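Local structure of putative TetR-family transcriptional regulator (Streptomyces coelicolor, 2HXO) at residues D214-Q217 against F218-G221; G140-E143 against A144-F147. The protein probably binds cis-regulatory DNA through a helix-turn-helix motif and acts as a dimeric transcription factor of the TetR family. One frame throughout, in Å; residues are numbered along the deposited sequence.

Interaction 1 (D214-Q217 against F218-G221)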
ATOM      1  N   ASP A 214      -9.252  10.255   7.786  1.00 52.83           N
ATOM      2  CA  ASP A 214      -8.394   9.170   7.333  1.00 50.45           C
ATOM      3  C   ASP A 214      -8.072   8.189   8.462  1.00 48.50           C
ATOM      4  O   ASP A 214      -8.191   6.980   8.291  1.00 47.49           O
ATOM      5  CB  ASP A 214      -7.093   9.739   6.762  1.00 51.15           C
ATOM      6  CG  ASP A 214      -7.329  10.692   5.605  1.00 55.80           C
ATOM      7  OD1 ASP A 214      -7.761  10.225   4.526  1.00 57.33           O
ATOM      8  OD2 ASP A 214      -7.089  11.910   5.776  1.00 57.14           O
ATOM      9  N   ARG A 215      -7.671   8.725   9.611  1.00 46.77           N
ATOM     10  CA  ARG A 215      -7.306   7.920  10.769  1.00 45.96           C
ATOM     11  C   ARG A 215      -8.421   6.962  11.185  1.00 45.11           C
ATOM     12  O   ARG A 215      -8.173   5.783  11.457  1.00 45.34           O
ATOM     13  CB  ARG A 215      -6.927   8.839  11.937  1.00 46.27           C
ATOM     14  CG  ARG A 215      -6.248   8.162  13.140  1.00 48.69           C
ATOM     15  CD  ARG A 215      -5.455   9.210  13.924  1.00 49.97           C
ATOM     16  NE  ARG A 215      -4.426   8.654  14.801  1.00 51.14           N
ATOM     17  CZ  ARG A 215      -4.675   8.003  15.935  1.00 52.22           C
ATOM     18  NH1 ARG A 215      -5.927   7.820  16.337  1.00 50.96           N
ATOM     19  NH2 ARG A 215      -3.666   7.541  16.671  1.00 51.85           N
ATOM     20  N   GLU A 216      -9.649   7.464  11.239  1.00 44.36           N
ATOM     21  CA  GLU A 216     -10.777   6.622  11.612  1.00 43.32           C
ATOM     22  C   GLU A 216     -11.040   5.586  10.527  1.00 41.36           C
ATOM     23  O   GLU A 216     -11.423   4.450  10.812  1.00 41.72           O
ATOM     24  CB  GLU A 216     -12.023   7.475  11.846  1.00 45.12           C
ATOM     25  CG  GLU A 216     -11.941   8.300  13.130  1.00 52.11           C
ATOM     26  CD  GLU A 216     -11.520   7.465  14.336  1.00 55.49           C
ATOM     27  OE1 GLU A 216     -12.307   6.590  14.768  1.00 57.65           O
ATOM     28  OE2 GLU A 216     -10.390   7.678  14.848  1.00 57.82           O
ATOM     29  N   GLN A 217     -10.848   5.984   9.278  1.00 39.98           N
ATOM     30  CA  GLN A 217     -11.043   5.070   8.169  1.00 39.77           C
ATOM     31  C   GLN A 217     -10.062   3.915   8.381  1.00 39.07           C
ATOM     32  O   GLN A 217     -10.431   2.739   8.318  1.00 40.42           O
ATOM     33  CB  GLN A 217     -10.734   5.775   6.845  1.00 40.47           C
ATOM     34  CG  GLN A 217     -10.775   4.843   5.641  1.00 43.12           C
ATOM     35  CD  GLN A 217     -12.126   4.183   5.501  1.00 44.68           C
ATOM     36  OE1 GLN A 217     -13.143   4.872   5.435  1.00 44.44           O
ATOM     37  NE2 GLN A 217     -12.151   2.842   5.465  1.00 45.46           N
ATOM     38  N   PHE A 218      -8.811   4.278   8.638  1.00 37.58           N
ATOM     39  CA  PHE A 218      -7.743   3.331   8.877  1.00 37.71           C
ATOM     40  C   PHE A 218      -8.135   2.287   9.915  1.00 37.83           C
ATOM     41  O   PHE A 218      -8.058   1.085   9.651  1.00 40.00           O
ATOM     42  CB  PHE A 218      -6.496   4.079   9.340  1.00 38.50           C
ATOM     43  CG  PHE A 218      -5.294   3.189   9.538  1.00 43.09           C
ATOM     44  CD1 PHE A 218      -4.760   2.474   8.467  1.00 41.77           C
ATOM     45  CD2 PHE A 218      -4.710   3.051  10.796  1.00 42.08           C
ATOM     46  CE1 PHE A 218      -3.663   1.633   8.640  1.00 42.78           C
ATOM     47  CE2 PHE A 218      -3.613   2.211  10.980  1.00 43.86           C
ATOM     48  CZ  PHE A 218      -3.086   1.498   9.889  1.00 43.40           C
ATOM     49  N   LEU A 219      -8.568   2.746  11.088  1.00 37.77           N
ATOM     50  CA  LEU A 219      -8.981   1.856  12.173  1.00 38.50           C
ATOM     51  C   LEU A 219     -10.203   1.008  11.845  1.00 38.25           C
ATOM     52  O   LEU A 219     -10.323  -0.116  12.329  1.00 39.12           O
ATOM     53  CB  LEU A 219      -9.264   2.652  13.447  1.00 38.77           C
ATOM     54  CG  LEU A 219      -8.051   3.225  14.181  1.00 43.15           C
ATOM     55  CD1 LEU A 219      -8.516   3.951  15.443  1.00 40.32           C
ATOM     56  CD2 LEU A 219      -7.086   2.092  14.536  1.00 41.06           C
ATOM     57  N   ALA A 220     -11.115   1.550  11.043  1.00 37.63           N
ATOM     58  CA  ALA A 220     -12.321   0.815  10.653  1.00 36.57           C
ATOM     59  C   ALA A 220     -11.927  -0.307   9.698  1.00 36.08           C
ATOM     60  O   ALA A 220     -12.429  -1.429   9.808  1.00 37.30           O
ATOM     61  CB  ALA A 220     -13.320   1.748   9.977  1.00 35.46           C
ATOM     62  N   GLY A 221     -11.016  -0.007   8.774  1.00 35.03           N
ATOM     63  CA  GLY A 221     -10.564  -1.017   7.827  1.00 35.37           C
ATOM     64  C   GLY A 221      -9.849  -2.171   8.519  1.00 36.33           C
ATOM     65  O   GLY A 221     -10.091  -3.340   8.203  1.00 36.42           O
TER
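Phe218 N bonds back to Asp214 O at 2.8 Å, the first of four successive i to i+4 bonds that make this the opening of an α-helix, 214-230, in the C-terminal domain of a TetR-type regulator. Leu219 N reaches Arg215 O at 3.1 Å, Ala220 N meets Glu216 O at 2.9 Å, and Gly221 N closes on Gln217 O at 2.8 Å. The Ala220 bond is the most bent of the four (148° at the hydrogen). So the carbonyls of 214-217 and the amides of 218-221 are all paired.

Just before the helix, the Asp213 carboxylate makes weak bonds to Arg215 N and Glu216 N, while the Arg215 side chain runs out nearly extended and its NH2 makes a salt bridge with Asp100 on helix 87-104. Gln217 is satisfied at both ends of its amide: OE1 accepts from His212 NE2 of its own chain, while NE2 donates to Thr148 O of the second subunit, so the amide bridges the two. Its CG stands anti to the backbone N (chi1 174°), and the bend at chi2 (59°) turns the amide alongside the helix, with NE2 on the C-terminal side.

Phe218 also has CG anti to N and sends its ring off the helix, to stack with Trp99 and pack on Ile157 and Ala160 of helix 146-166; its carbonyl accepts from Tyr156 OH. Leu219 CG lies alongside Arg215 O, at 3.7 Å. Ala220 CB rests 3.4 Å from Glu216 O.

Interaction 2 (G140-E143 against A144-F147)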
ATOM      1  N   GLY A 140      -7.282 -17.458  18.341  1.00 34.39           N
ATOM      2  CA  GLY A 140      -7.739 -18.806  18.036  1.00 36.19           C
ATOM      3  C   GLY A 140      -7.704 -19.182  16.555  1.00 36.06           C
ATOM      4  O   GLY A 140      -8.444 -20.054  16.109  1.00 34.41           O
ATOM      5  N   VAL A 141      -6.866 -18.505  15.785  1.00 36.10           N
ATOM      6  CA  VAL A 141      -6.752 -18.798  14.364  1.00 37.44           C
ATOM      7  C   VAL A 141      -5.964 -20.100  14.148  1.00 37.82           C
ATOM      8  O   VAL A 141      -4.857 -20.256  14.655  1.00 37.26           O
ATOM      9  CB  VAL A 141      -6.020 -17.656  13.617  1.00 37.02           C
ATOM     10  CG1 VAL A 141      -5.738 -18.073  12.164  1.00 32.53           C
ATOM     11  CG2 VAL A 141      -6.840 -16.363  13.681  1.00 34.35           C
ATOM     12  N   PRO A 142      -6.533 -21.053  13.394  1.00 38.91           N
ATOM     13  CA  PRO A 142      -5.817 -22.315  13.152  1.00 40.00           C
ATOM     14  C   PRO A 142      -4.419 -22.010  12.629  1.00 40.47           C
ATOM     15  O   PRO A 142      -4.218 -21.035  11.898  1.00 38.96           O
ATOM     16  CB  PRO A 142      -6.692 -23.018  12.114  1.00 37.98           C
ATOM     17  CG  PRO A 142      -8.073 -22.569  12.499  1.00 38.20           C
ATOM     18  CD  PRO A 142      -7.870 -21.073  12.774  1.00 37.11           C
ATOM     19  N   GLU A 143      -3.453 -22.832  13.020  1.00 42.36           N
ATOM     20  CA  GLU A 143      -2.072 -22.644  12.595  1.00 43.98           C
ATOM     21  C   GLU A 143      -1.888 -22.530  11.078  1.00 44.02           C
ATOM     22  O   GLU A 143      -0.990 -21.824  10.615  1.00 44.11           O
ATOM     23  CB  GLU A 143      -1.204 -23.779  13.150  1.00 47.50           C
ATOM     24  CG  GLU A 143       0.177 -23.924  12.498  1.00 51.73           C
ATOM     25  CD  GLU A 143       1.166 -24.712  13.359  1.00 54.08           C
ATOM     26  OE1 GLU A 143       0.748 -25.692  14.025  1.00 54.82           O
ATOM     27  OE2 GLU A 143       2.370 -24.351  13.364  1.00 55.37           O
ATOM     28  N   ALA A 144      -2.738 -23.201  10.305  1.00 42.83           N
ATOM     29  CA  ALA A 144      -2.628 -23.149   8.847  1.00 42.85           C
ATOM     30  C   ALA A 144      -2.893 -21.751   8.291  1.00 42.78           C
ATOM     31  O   ALA A 144      -2.545 -21.456   7.145  1.00 43.96           O
ATOM     32  CB  ALA A 144      -3.576 -24.163   8.199  1.00 40.66           C
ATOM     33  N   HIS A 145      -3.481 -20.872   9.098  1.00 41.11           N
ATOM     34  CA  HIS A 145      -3.755 -19.523   8.621  1.00 39.07           C
ATOM     35  C   HIS A 145      -2.968 -18.422   9.319  1.00 38.76           C
ATOM     36  O   HIS A 145      -3.188 -17.240   9.045  1.00 37.02           O
ATOM     37  CB  HIS A 145      -5.246 -19.231   8.736  1.00 38.87           C
ATOM     38  CG  HIS A 145      -6.104 -20.189   7.975  1.00 38.71           C
ATOM     39  ND1 HIS A 145      -6.118 -20.243   6.594  1.00 37.23           N
ATOM     40  CD2 HIS A 145      -6.969 -21.140   8.400  1.00 38.56           C
ATOM     41  CE1 HIS A 145      -6.957 -21.187   6.206  1.00 39.84           C
ATOM     42  NE2 HIS A 145      -7.486 -21.746   7.280  1.00 39.38           N
ATOM     43  N   TRP A 146      -2.042 -18.795  10.199  1.00 38.97           N
ATOM     44  CA  TRP A 146      -1.261 -17.786  10.932  1.00 39.44           C
ATOM     45  C   TRP A 146      -0.546 -16.794  10.023  1.00 39.48           C
ATOM     46  O   TRP A 146      -0.564 -15.584  10.276  1.00 38.96           O
ATOM     47  CB  TRP A 146      -0.208 -18.428  11.841  1.00 37.98           C
ATOM     48  CG  TRP A 146      -0.738 -19.161  13.029  1.00 37.22           C
ATOM     49  CD1 TRP A 146      -2.033 -19.214  13.455  1.00 38.09           C
ATOM     50  CD2 TRP A 146       0.009 -20.015  13.905  1.00 37.98           C
ATOM     51  NE1 TRP A 146      -2.147 -20.067  14.537  1.00 39.19           N
ATOM     52  CE2 TRP A 146      -0.907 -20.572  14.834  1.00 38.81           C
ATOM     53  CE3 TRP A 146       1.366 -20.370  13.995  1.00 39.38           C
ATOM     54  CZ2 TRP A 146      -0.513 -21.470  15.838  1.00 39.93           C
ATOM     55  CZ3 TRP A 146       1.765 -21.272  15.002  1.00 40.69           C
ATOM     56  CH2 TRP A 146       0.824 -21.810  15.906  1.00 41.27           C
ATOM     57  N   PHE A 147       0.086 -17.299   8.966  1.00 39.75           N
ATOM     58  CA  PHE A 147       0.809 -16.419   8.061  1.00 37.91           C
ATOM     59  C   PHE A 147      -0.136 -15.629   7.179  1.00 36.61           C
ATOM     60  O   PHE A 147       0.075 -14.439   6.928  1.00 34.01           O
ATOM     61  CB  PHE A 147       1.783 -17.203   7.182  1.00 41.96           C
ATOM     62  CG  PHE A 147       2.751 -16.317   6.442  1.00 42.73           C
ATOM     63  CD1 PHE A 147       3.570 -15.423   7.146  1.00 44.28           C
ATOM     64  CD2 PHE A 147       2.822 -16.339   5.052  1.00 43.01           C
ATOM     65  CE1 PHE A 147       4.452 -14.554   6.472  1.00 45.10           C
ATOM     66  CE2 PHE A 147       3.697 -15.479   4.362  1.00 43.95           C
ATOM     67  CZ  PHE A 147       4.515 -14.581   5.079  1.00 44.95           C
TER
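Val141 and Pro142 are extended, the chain turns at Glu143 and Ala144, and the turn is held by His145 N to Pro142 O (2.9 Å) and a longer Trp146 N to Glu143 O bond (3.2 Å), each donor standing above the plane of its carbonyl. The main side chain here is Trp146, whose indole folds back over the turn. Its CG lies beside the backbone N (chi1 -70°), which brings NE1 round to Val141 O at 2.7 Å; the oxygen sits at the ring edge, close to the indole plane, though the bond is bent to 137° at the hydrogen.

Glu143 covers one face of the same ring. Its CA makes a CH-pi contact, 3.3 Å from the centroid of the five-membered ring, and its extended chain continues over the six-membered ring until OE2 comes 3.5 Å from CZ3, the carboxylate inclined 24° to the indole. Replacing Trp146 by an alanine would probably leave Val141 O without its indole donor and take away the surface on which Glu143 lies.

Val141 CG1 meets His145 CB at 3.7 Å, the two side chains crossing at about a right angle, and both also touch Leu232. Phe201 of the second subunit packs on Trp146, while the Phe147 ring meets His212 of that subunit edge-to-face. Gly140, with positive phi, completes a Schellman motif at the end of helix 124-138, so the whole is a tight helix-to-helix connection: a Schellman C-cap, then a short extended step into the start of helix 146-166.

Overall arrangement
Coming from the N terminus, the chain reaches interaction 2 first, where residues 140-147 turn the end of helix 124-138 into the start of helix 146-166. Interaction 1 follows in series, in the first turns of helix 214-230. Each is local, closing only a few residues of chain, and the two neither cross nor enclose one another. Their centres lie 25 Å apart, with nearest atoms about 14 Å apart. Helix 146-166 relates them: it starts in interaction 2, and further along it receives Phe218 from interaction 1. Both also touch the second subunit, through Gln217 and Ala220 in one and Trp146 and Phe147 in the other.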